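Local coordinates for protein phosphodiesterase (Salpingoeca rosetta, PDB 7CJ3) that binds retinal within a bacteriorhodopsin-like bundle of transmembrane helices, the membrane-embedded part of a protein named as a phosphodiesterase, at residues V67-A72 with Y97-A102; C103-S108 with Y131-I136; L141-G146 with S154-I159. One frame throughout, in Å; residues are numbered along the deposited sequence.

Overall arrangement
The three contacts run in series through one bacteriorhodopsin-like bundle and show how neighbouring membrane helices pack round retinal. Contacts 1 and 2 share helix 86-111; their centres are 10 Å apart and they touch, Cys103 and Tyr106 meeting Phe69 while Ala102 meets Glu133. Contacts 2 and 3 share helix 128-149, with centres 20 Å apart and nearest atoms about 6 Å apart. Contacts 1 and 3 are separated by 21 Å between centres, yet Val98 CG2 still reaches Leu141 CD2 at 4.0 Å. Retinal lies against Trp134 and Tyr131 in contact 2 and against Leu141 at the start of contact 3, whereas the side chain of Phe69 in contact 1 stays about 6 Å from it.

Contact 1: residues V67-A72 with Y97-A102; sequences VAFAFA and YVDGVA. With OLC ((2R)-2,3-dihydroxypropyl (9Z)-octadec-9-enoate), chain Q; OLC ((2R)-2,3-dihydroxypropyl (9Z)-octadec-9-enoate), chain D.
Phe69 carries most of the meeting with Asp99 and Ala102 where helices 58-81 and 86-111 run nearly antiparallel, their local axes 8.2 Å apart at an angle of 158°. Its CB lies 3.6 Å from the backbone O of Asp99. With CG anti to the carbonyl carbon (chi1 -83°), the ring turns one face to the Ala102 methyl. From CG round to CZ all six ring carbons share that methyl: Ala102 CB stands 3.6 Å from the ring centroid and only 7° off the normal, a centred CH-pi contact. On the Asp99 side, CE1 approaches OD1 at 3.9 Å, the oxygen lying in the ring plane at its edge. The other carboxylate oxygen, OD2, rests 3.6 Å from Ala72 CB, one helical turn along. Beyond the pair, Tyr262 meets the Phe69 ring edge-to-face, while Asp99 OD2 is close to Asp76 OD2. Tyr97, also on helix 86-111, lays one ring face against C6 of a bound (2R)-2,3-dihydroxypropyl (9Z)-octadec-9-enoate. No hydrogen bond crosses between the segments: the helices are joined by dispersion and CH-pi packing, and the Asp99 carboxylate meets side-chain carbons of Phe69 and Ala72, while Asp76 and Lys265 lie close to it outside the segments.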
loop_
_atom_site.group_PDB
_atom_site.type_symbol
_atom_site.label_atom_id
_atom_site.label_comp_id
_atom_site.label_asym_id
_atom_site.label_seq_id
_atom_site.Cartn_x
_atom_site.Cartn_y
_atom_site.Cartn_z
ATOM N N VAL B 67 3.088 7.090 0.704
ATOM C CA VAL B 67 2.411 6.734 -0.566
ATOM C C VAL B 67 1.360 5.656 -0.255
ATOM O O VAL B 67 0.189 5.797 -0.732
ATOM C CB VAL B 67 3.434 6.283 -1.623
ATOM C CG1 VAL B 67 2.734 5.752 -2.868
ATOM C CG2 VAL B 67 4.396 7.404 -1.972
ATOM N N ALA B 68 1.725 4.649 0.554
ATOM C CA ALA B 68 0.830 3.513 0.858
ATOM C C ALA B 68 -0.462 4.046 1.494
ATOM O O ALA B 68 -1.555 3.754 0.988
ATOM C CB ALA B 68 1.524 2.533 1.749
ATOM N N PHE B 69 -0.360 4.826 2.564
ATOM C CA PHE B 69 -1.552 5.431 3.211
ATOM C C PHE B 69 -2.366 6.323 2.248
ATOM O O PHE B 69 -3.587 6.327 2.303
ATOM C CB PHE B 69 -1.120 6.220 4.439
ATOM C CG PHE B 69 -0.952 5.343 5.642
ATOM C CD1 PHE B 69 -2.060 4.785 6.250
ATOM C CD2 PHE B 69 0.300 5.073 6.163
ATOM C CE1 PHE B 69 -1.919 3.998 7.385
ATOM C CE2 PHE B 69 0.441 4.295 7.294
ATOM C CZ PHE B 69 -0.667 3.778 7.912
ATOM N N ALA B 70 -1.713 7.086 1.377
ATOM C CA ALA B 70 -2.415 7.878 0.347
ATOM C C ALA B 70 -3.399 6.967 -0.405
ATOM O O ALA B 70 -4.606 7.301 -0.427
ATOM C CB ALA B 70 -1.422 8.553 -0.572
ATOM N N PHE B 71 -2.913 5.860 -0.980
ATOM C CA PHE B 71 -3.736 4.850 -1.709
ATOM C C PHE B 71 -4.765 4.221 -0.766
ATOM O O PHE B 71 -5.911 4.002 -1.228
ATOM C CB PHE B 71 -2.868 3.792 -2.405
ATOM C CG PHE B 71 -2.280 4.287 -3.710
ATOM C CD1 PHE B 71 -3.051 4.359 -4.860
ATOM C CD2 PHE B 71 -0.972 4.738 -3.772
ATOM C CE1 PHE B 71 -2.524 4.881 -6.026
ATOM C CE2 PHE B 71 -0.452 5.263 -4.939
ATOM C CZ PHE B 71 -1.226 5.329 -6.071
ATOM N N ALA B 72 -4.379 3.951 0.496
ATOM C CA ALA B 72 -5.288 3.432 1.544
ATOM C C ALA B 72 -6.445 4.408 1.744
ATOM O O ALA B 72 -7.577 3.927 1.908
ATOM C CB ALA B 72 -4.565 3.196 2.833
ATOM N N TYR B 97 -10.085 9.460 7.486
ATOM C CA TYR B 97 -9.364 10.503 8.271
ATOM C C TYR B 97 -8.117 9.902 8.927
ATOM O O TYR B 97 -7.004 10.481 8.824
ATOM C CB TYR B 97 -10.258 11.158 9.332
ATOM C CG TYR B 97 -11.269 12.123 8.751
ATOM C CD1 TYR B 97 -12.625 11.824 8.664
ATOM C CD2 TYR B 97 -10.856 13.368 8.289
ATOM C CE1 TYR B 97 -13.532 12.729 8.119
ATOM C CE2 TYR B 97 -11.743 14.276 7.728
ATOM C CZ TYR B 97 -13.087 13.956 7.638
ATOM O OH TYR B 97 -13.942 14.876 7.087
ATOM N N VAL B 98 -8.287 8.761 9.595
ATOM C CA VAL B 98 -7.158 8.079 10.279
ATOM C C VAL B 98 -6.050 7.818 9.263
ATOM O O VAL B 98 -4.894 8.162 9.550
ATOM C CB VAL B 98 -7.508 6.808 11.055
ATOM C CG1 VAL B 98 -8.368 7.137 12.267
ATOM C CG2 VAL B 98 -8.152 5.754 10.191
ATOM N N ASP B 99 -6.404 7.307 8.085
ATOM C CA ASP B 99 -5.425 6.920 7.030
ATOM C C ASP B 99 -4.794 8.174 6.428
ATOM O O ASP B 99 -3.592 8.157 6.151
ATOM C CB ASP B 99 -6.095 6.038 5.976
ATOM C CG ASP B 99 -6.215 4.594 6.435
ATOM O OD1 ASP B 99 -5.759 4.285 7.576
ATOM O OD2 ASP B 99 -6.727 3.791 5.665
ATOM N N GLY B 100 -5.589 9.216 6.219
ATOM C CA GLY B 100 -5.090 10.525 5.786
ATOM C C GLY B 100 -4.120 11.118 6.795
ATOM O O GLY B 100 -3.070 11.641 6.366
ATOM N N VAL B 101 -4.463 11.079 8.089
ATOM C CA VAL B 101 -3.603 11.663 9.150
ATOM C C VAL B 101 -2.261 10.947 9.075
ATOM O O VAL B 101 -1.218 11.625 9.095
ATOM C CB VAL B 101 -4.225 11.553 10.555
ATOM C CG1 VAL B 101 -3.222 11.914 11.654
ATOM C CG2 VAL B 101 -5.462 12.418 10.675
ATOM N N ALA B 102 -2.306 9.618 8.992
ATOM C CA ALA B 102 -1.112 8.751 8.898
ATOM C C ALA B 102 -0.332 9.122 7.635
ATOM O O ALA B 102 0.879 9.296 7.710
ATOM C CB ALA B 102 -1.520 7.300 8.912
HETATM C C18 OLC Q . -6.282 10.515 -1.692
HETATM C C10 OLC Q . -7.950 13.441 5.339
HETATM C C9 OLC Q . -9.208 13.080 5.051
HETATM C C17 OLC Q . -5.171 11.296 -1.011
HETATM C C11 OLC Q . -6.949 13.321 4.216
HETATM C C8 OLC Q . -9.602 12.549 3.680
HETATM C C24 OLC Q . -20.628 16.802 6.623
HETATM C C16 OLC Q . -5.457 11.633 0.471
HETATM C C12 OLC Q . -5.588 13.984 4.403
HETATM C C7 OLC Q . -11.087 12.685 3.356
HETATM C C15 OLC Q . -4.253 12.393 1.093
HETATM C C13 OLC Q . -4.861 13.972 3.037
HETATM C C6 OLC Q . -12.024 12.105 4.408
HETATM C C14 OLC Q . -4.270 12.616 2.607
HETATM C C5 OLC Q . -13.358 11.667 3.754
HETATM C C4 OLC Q . -14.562 12.558 4.062
HETATM C C3 OLC Q . -15.738 11.790 4.666
HETATM C C2 OLC Q . -16.596 12.673 5.584
HETATM C C21 OLC Q . -19.392 14.660 6.197
HETATM C C1 OLC Q . -17.676 13.434 4.816
HETATM C C22 OLC Q . -20.396 15.664 5.598
HETATM O O19 OLC Q . -17.447 13.965 3.736
HETATM O O25 OLC Q . -20.508 18.152 6.120
HETATM O O23 OLC Q . -19.937 16.140 4.316
HETATM O O20 OLC Q . -19.042 13.571 5.345
HETATM C C18 OLC D . 2.907 2.175 -2.209
HETATM C C10 OLC D . 9.956 6.671 -1.872
HETATM C C9 OLC D . 9.921 8.011 -1.871
HETATM C C17 OLC D . 4.292 1.609 -2.036
HETATM C C11 OLC D . 9.085 5.779 -2.733
HETATM C C8 OLC D . 10.920 8.714 -0.965
HETATM C C16 OLC D . 5.357 2.662 -2.282
HETATM C C12 OLC D . 9.770 4.419 -3.018
HETATM C C7 OLC D . 12.376 8.356 -1.373
HETATM C C15 OLC D . 6.620 2.084 -2.901
HETATM C C13 OLC D . 8.905 3.217 -2.670
HETATM C C6 OLC D . 13.433 9.415 -0.994
HETATM C C14 OLC D . 7.568 3.153 -3.383
HETATM C C5 OLC D . 14.867 8.881 -0.789
#

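Contact 2: residues C103-S108 with Y131-I136; sequences CISYLS and YAEWII. With RET (retinal), chain K.
Tyr106 and Glu133 meet at a slant, the phenol ring and the carboxylate turned 60° against each other, so that OE1 comes to 3.4 Å from CE2 without stacking or bonding. Glu133 leaves helix 128-149 extended at first, CG anti to the backbone N (chi1 179°), then bends at chi2 and brings its carboxylate down beside the tyrosine. Nearer the backbone, its aliphatic stem faces Ser105, whose OG stands 3.7 Å from Glu133 CG. This is van der Waals packing, for the serine hydroxyl is hydrogen-bonded to Val101 O on its own helix. The polar tips likewise look past each other: Tyr106 OH is hydrogen-bonded to Asp261 OD2, and Glu133 OE2 makes a weak bond to Lys265 NZ. OE2 also lies in the plane of the Trp134 indole, at its edge. One face of that indole receives the polyene, retinal C12 sitting 3.6 Å above the ring plane and displaced toward the rim, with C14 near CD1. Tyr131 also touches the ligand, its CE1 4.0 Å from the retinal methyl C16. A tryptophan laid flat along the polyene, with carboxylates gathered near the pocket lysine, is the hallmark of the microbial rhodopsin retinal site; Lys265 is probably the lysine that carries the chromophore, and Glu133 and Asp261 probably occupy the positions of the counterion carboxylates of relatives.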
loop_
_atom_site.group_PDB
_atom_site.type_symbol
_atom_site.label_atom_id
_atom_site.label_comp_id
_atom_site.label_asym_id
_atom_site.label_seq_id
_atom_site.Cartn_x
_atom_site.Cartn_y
_atom_site.Cartn_z
ATOM N N CYS B 103 -1.019 9.323 6.529
ATOM C CA CYS B 103 -0.389 9.681 5.244
ATOM C C CYS B 103 0.487 10.931 5.400
ATOM O O CYS B 103 1.699 10.858 5.045
ATOM C CB CYS B 103 -1.437 9.916 4.174
ATOM S SG CYS B 103 -0.666 10.454 2.631
ATOM N N ILE B 104 -0.100 12.041 5.874
ATOM C CA ILE B 104 0.614 13.349 5.960
ATOM C C ILE B 104 1.651 13.324 7.088
ATOM O O ILE B 104 2.673 14.033 6.915
ATOM C CB ILE B 104 -0.325 14.558 6.085
ATOM C CG1 ILE B 104 -1.222 14.468 7.326
ATOM C CG2 ILE B 104 -1.125 14.722 4.807
ATOM C CD1 ILE B 104 -2.249 15.604 7.470
ATOM N N SER B 105 1.430 12.573 8.183
ATOM C CA SER B 105 2.441 12.518 9.271
ATOM C C SER B 105 3.697 11.889 8.670
ATOM O O SER B 105 4.812 12.416 8.876
ATOM C CB SER B 105 1.980 11.819 10.522
ATOM O OG SER B 105 0.562 11.794 10.594
ATOM N N TYR B 106 3.527 10.827 7.892
ATOM C CA TYR B 106 4.693 10.101 7.329
ATOM C C TYR B 106 5.353 10.963 6.243
ATOM O O TYR B 106 6.595 10.984 6.234
ATOM C CB TYR B 106 4.267 8.690 6.917
ATOM C CG TYR B 106 4.290 7.704 8.059
ATOM C CD1 TYR B 106 5.491 7.250 8.585
ATOM C CD2 TYR B 106 3.115 7.205 8.606
ATOM C CE1 TYR B 106 5.525 6.327 9.622
ATOM C CE2 TYR B 106 3.135 6.282 9.650
ATOM C CZ TYR B 106 4.346 5.829 10.165
ATOM O OH TYR B 106 4.364 4.932 11.209
ATOM N N LEU B 107 4.576 11.683 5.414
ATOM C CA LEU B 107 5.116 12.620 4.384
ATOM C C LEU B 107 6.031 13.634 5.072
ATOM O O LEU B 107 7.132 13.869 4.555
ATOM C CB LEU B 107 3.976 13.340 3.647
ATOM C CG LEU B 107 4.408 14.389 2.613
ATOM C CD1 LEU B 107 5.377 13.833 1.593
ATOM C CD2 LEU B 107 3.227 14.939 1.842
ATOM N N SER B 108 5.563 14.183 6.196
ATOM C CA SER B 108 6.249 15.179 7.064
ATOM C C SER B 108 7.618 14.661 7.518
ATOM O O SER B 108 8.642 15.354 7.322
ATOM C CB SER B 108 5.336 15.502 8.228
ATOM O OG SER B 108 4.181 16.181 7.776
ATOM N N TYR B 131 4.330 9.606 17.439
ATOM C CA TYR B 131 3.543 9.608 18.702
ATOM C C TYR B 131 2.296 10.500 18.535
ATOM O O TYR B 131 1.191 10.034 18.895
ATOM C CB TYR B 131 4.429 9.996 19.893
ATOM C CG TYR B 131 5.263 8.869 20.453
ATOM C CD1 TYR B 131 4.681 7.842 21.212
ATOM C CD2 TYR B 131 6.637 8.829 20.265
ATOM C CE1 TYR B 131 5.432 6.803 21.738
ATOM C CE2 TYR B 131 7.412 7.804 20.798
ATOM C CZ TYR B 131 6.811 6.787 21.535
ATOM O OH TYR B 131 7.580 5.780 22.065
ATOM N N ALA B 132 2.428 11.690 17.942
ATOM C CA ALA B 132 1.292 12.601 17.662
ATOM C C ALA B 132 0.232 11.931 16.793
ATOM O O ALA B 132 -0.939 11.961 17.150
ATOM C CB ALA B 132 1.792 13.864 17.005
ATOM N N GLU B 133 0.627 11.382 15.653
ATOM C CA GLU B 133 -0.249 10.546 14.787
ATOM C C GLU B 133 -0.998 9.474 15.614
ATOM O O GLU B 133 -2.246 9.372 15.519
ATOM C CB GLU B 133 0.629 9.861 13.742
ATOM C CG GLU B 133 -0.162 8.956 12.822
ATOM C CD GLU B 133 0.482 7.612 12.515
ATOM O OE1 GLU B 133 1.730 7.548 12.455
ATOM O OE2 GLU B 133 -0.279 6.634 12.341
ATOM N N TRP B 134 -0.242 8.666 16.375
ATOM C CA TRP B 134 -0.774 7.573 17.222
ATOM C C TRP B 134 -1.836 8.124 18.191
ATOM O O TRP B 134 -2.931 7.495 18.293
ATOM C CB TRP B 134 0.357 6.814 17.940
ATOM C CG TRP B 134 1.206 5.956 17.039
ATOM C CD1 TRP B 134 1.038 5.754 15.690
ATOM C CD2 TRP B 134 2.374 5.189 17.410
ATOM N NE1 TRP B 134 2.016 4.925 15.207
ATOM C CE2 TRP B 134 2.845 4.554 16.239
ATOM C CE3 TRP B 134 3.057 4.947 18.610
ATOM C CZ2 TRP B 134 3.973 3.734 16.240
ATOM C CZ3 TRP B 134 4.150 4.102 18.615
ATOM C CH2 TRP B 134 4.622 3.543 17.429
ATOM N N ILE B 135 -1.561 9.260 18.838
ATOM C CA ILE B 135 -2.469 9.862 19.861
ATOM C C ILE B 135 -3.743 10.431 19.212
ATOM O O ILE B 135 -4.810 10.413 19.898
ATOM C CB ILE B 135 -1.706 10.914 20.690
ATOM C CG1 ILE B 135 -0.793 10.211 21.703
ATOM C CG2 ILE B 135 -2.660 11.909 21.364
ATOM C CD1 ILE B 135 0.400 11.050 22.173
ATOM N N ILE B 136 -3.670 10.918 17.968
ATOM C CA ILE B 136 -4.877 11.383 17.229
ATOM C C ILE B 136 -5.664 10.189 16.686
ATOM O O ILE B 136 -6.902 10.256 16.729
ATOM C CB ILE B 136 -4.504 12.344 16.102
ATOM C CG1 ILE B 136 -3.828 13.599 16.655
ATOM C CG2 ILE B 136 -5.711 12.694 15.254
ATOM C CD1 ILE B 136 -3.138 14.427 15.586
HETATM C C1 RET K . 4.321 1.979 23.020
HETATM C C2 RET K . 5.150 2.269 24.272
HETATM C C3 RET K . 5.543 1.077 25.024
HETATM C C4 RET K . 4.333 0.257 25.417
HETATM C C5 RET K . 3.215 0.236 24.411
HETATM C C6 RET K . 3.244 0.921 23.242
HETATM C C7 RET K . 2.202 0.656 22.239
HETATM C C8 RET K . 1.947 1.323 21.044
HETATM C C9 RET K . 0.805 1.207 20.198
HETATM C C10 RET K . 0.640 1.984 19.024
HETATM C C11 RET K . -0.322 1.849 18.016
HETATM C C12 RET K . -0.438 2.519 16.803
HETATM C C13 RET K . -1.454 2.388 15.842
HETATM C C14 RET K . -1.476 3.205 14.726
HETATM C C15 RET K . -2.661 3.558 13.949
HETATM C C16 RET K . 3.690 3.334 22.650
HETATM C C17 RET K . 5.286 1.555 21.898
HETATM C C18 RET K . 2.066 -0.635 24.874
HETATM C C19 RET K . -0.287 0.228 20.505
HETATM C C20 RET K . -2.487 1.323 16.053
#

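Contact 3: residues L141-G146 with S154-I159; sequences LLYWCG and SSVSDI
The phenol ring of Tyr143 meets Val156 CG1 obliquely, the methyl lying neither squarely over the ring nor at its rim; the nearest atom of the tyrosine side chain to CG1 is CB, at 4.3 Å. The other large flat group, Trp144, turns to the opposite flank of helix 128-149, where its indole lies against Ile94, Leu95, Leu225 and Met272 and its NE1 is hydrogen-bonded to Leu91 O. What remains between the helices is aliphatic. Val156 divides its two branches: CG1, anti to the backbone N (chi1 173°), rests on Tyr143 CA at 3.7 Å and near the carbonyl oxygen of Leu142, while CG2 turns to Gly146 and lies 3.9 Å from its CA. Because Gly146 offers backbone alone, the two segment backbones come closest at this level, with 6.0 Å between the CA atoms of Gly146 and Val156. One turn farther, Leu142 and Ile159 cross at about a right angle; Leu142 CD1 touches Ile159 CG2 at 3.5 Å, and the rest of the isoleucine runs on toward Tyr194 and His198 of helix 178-207. The two segments belong to a helical hairpin closed by a short turn, nearly antiparallel, the local axes at 162°. With no hydrogen bond between the segments, methyl groups packed on methyls and on backbone hold this pair together by shape and dispersion.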
loop_
_atom_site.group_PDB
_atom_site.type_symbol
_atom_site.label_atom_id
_atom_site.label_comp_id
_atom_site.label_asym_id
_atom_site.label_seq_id
_atom_site.Cartn_x
_atom_site.Cartn_y
_atom_site.Cartn_z
ATOM N N LEU B 141 -9.599 5.050 16.393
ATOM C CA LEU B 141 -9.798 3.642 15.937
ATOM C C LEU B 141 -10.590 2.871 17.007
ATOM O O LEU B 141 -11.460 2.051 16.633
ATOM C CB LEU B 141 -8.444 2.976 15.665
ATOM C CG LEU B 141 -7.790 3.349 14.337
ATOM C CD1 LEU B 141 -6.483 2.596 14.140
ATOM C CD2 LEU B 141 -8.734 3.102 13.169
ATOM N N LEU B 142 -10.305 3.129 18.288
ATOM C CA LEU B 142 -11.029 2.512 19.420
ATOM C C LEU B 142 -12.489 2.971 19.397
ATOM O O LEU B 142 -13.371 2.131 19.633
ATOM C CB LEU B 142 -10.338 2.891 20.737
ATOM C CG LEU B 142 -9.043 2.138 21.013
ATOM C CD1 LEU B 142 -8.349 2.705 22.238
ATOM C CD2 LEU B 142 -9.311 0.643 21.163
ATOM N N TYR B 143 -12.744 4.255 19.125
ATOM C CA TYR B 143 -14.119 4.810 19.063
ATOM C C TYR B 143 -14.855 4.121 17.912
ATOM O O TYR B 143 -16.047 3.830 18.020
ATOM C CB TYR B 143 -14.101 6.337 18.932
ATOM C CG TYR B 143 -15.410 6.927 18.460
ATOM C CD1 TYR B 143 -16.438 7.190 19.350
ATOM C CD2 TYR B 143 -15.629 7.184 17.115
ATOM C CE1 TYR B 143 -17.649 7.705 18.917
ATOM C CE2 TYR B 143 -16.830 7.702 16.665
ATOM C CZ TYR B 143 -17.849 7.946 17.567
ATOM O OH TYR B 143 -19.038 8.446 17.123
ATOM N N TRP B 144 -14.148 3.877 16.812
ATOM C CA TRP B 144 -14.667 3.150 15.630
ATOM C C TRP B 144 -15.064 1.718 16.032
ATOM O O TRP B 144 -16.060 1.179 15.490
ATOM C CB TRP B 144 -13.590 3.181 14.544
ATOM C CG TRP B 144 -13.929 2.497 13.259
ATOM C CD1 TRP B 144 -14.324 3.088 12.107
ATOM C CD2 TRP B 144 -13.843 1.087 12.987
ATOM N NE1 TRP B 144 -14.514 2.147 11.132
ATOM C CE2 TRP B 144 -14.216 0.908 11.637
ATOM C CE3 TRP B 144 -13.493 -0.047 13.742
ATOM C CZ2 TRP B 144 -14.247 -0.355 11.033
ATOM C CZ3 TRP B 144 -13.510 -1.284 13.140
ATOM C CH2 TRP B 144 -13.885 -1.439 11.803
ATOM N N CYS B 145 -14.308 1.101 16.942
ATOM C CA CYS B 145 -14.547 -0.290 17.399
ATOM C C CYS B 145 -15.898 -0.322 18.106
ATOM O O CYS B 145 -16.635 -1.333 17.908
ATOM C CB CYS B 145 -13.429 -0.799 18.309
ATOM S SG CYS B 145 -11.881 -1.197 17.437
ATOM N N GLY B 146 -16.185 0.746 18.880
ATOM C CA GLY B 146 -17.456 1.020 19.591
ATOM C C GLY B 146 -18.671 1.055 18.667
ATOM O O GLY B 146 -19.684 0.424 19.003
ATOM N N SER B 154 -19.340 4.965 27.608
ATOM C CA SER B 154 -18.402 5.149 28.752
ATOM C C SER B 154 -17.262 4.122 28.704
ATOM O O SER B 154 -16.157 4.447 29.162
ATOM C CB SER B 154 -19.123 5.056 30.068
ATOM O OG SER B 154 -19.307 3.695 30.425
ATOM N N SER B 155 -17.545 2.910 28.225
ATOM C CA SER B 155 -16.564 1.797 28.095
ATOM C C SER B 155 -15.570 2.114 26.971
ATOM O O SER B 155 -14.397 1.713 27.068
ATOM C CB SER B 155 -17.268 0.475 27.857
ATOM O OG SER B 155 -18.047 0.098 28.988
ATOM N N VAL B 156 -16.043 2.811 25.939
ATOM C CA VAL B 156 -15.262 3.199 24.731
ATOM C C VAL B 156 -14.329 4.349 25.108
ATOM O O VAL B 156 -13.131 4.314 24.754
ATOM C CB VAL B 156 -16.238 3.610 23.621
ATOM C CG1 VAL B 156 -15.498 4.175 22.418
ATOM C CG2 VAL B 156 -17.162 2.469 23.235
ATOM N N SER B 157 -14.904 5.319 25.824
ATOM C CA SER B 157 -14.259 6.547 26.355
ATOM C C SER B 157 -13.029 6.193 27.207
ATOM O O SER B 157 -11.963 6.853 27.067
ATOM C CB SER B 157 -15.277 7.328 27.136
ATOM O OG SER B 157 -14.835 8.652 27.369
ATOM N N ASP B 158 -13.175 5.174 28.058
ATOM C CA ASP B 158 -12.207 4.845 29.135
ATOM C C ASP B 158 -10.976 4.171 28.510
ATOM O O ASP B 158 -9.846 4.420 29.007
ATOM C CB ASP B 158 -12.925 4.086 30.253
ATOM C CG ASP B 158 -12.089 3.785 31.478
ATOM O OD1 ASP B 158 -11.418 4.718 32.035
ATOM O OD2 ASP B 158 -12.111 2.609 31.860
ATOM N N ILE B 159 -11.172 3.429 27.417
ATOM C CA ILE B 159 -10.096 2.729 26.656
ATOM C C ILE B 159 -9.368 3.735 25.752
ATOM O O ILE B 159 -8.116 3.714 25.692
ATOM C CB ILE B 159 -10.728 1.622 25.785
ATOM C CG1 ILE B 159 -11.543 0.598 26.579
ATOM C CG2 ILE B 159 -9.673 0.917 24.959
ATOM C CD1 ILE B 159 -10.807 0.068 27.772
#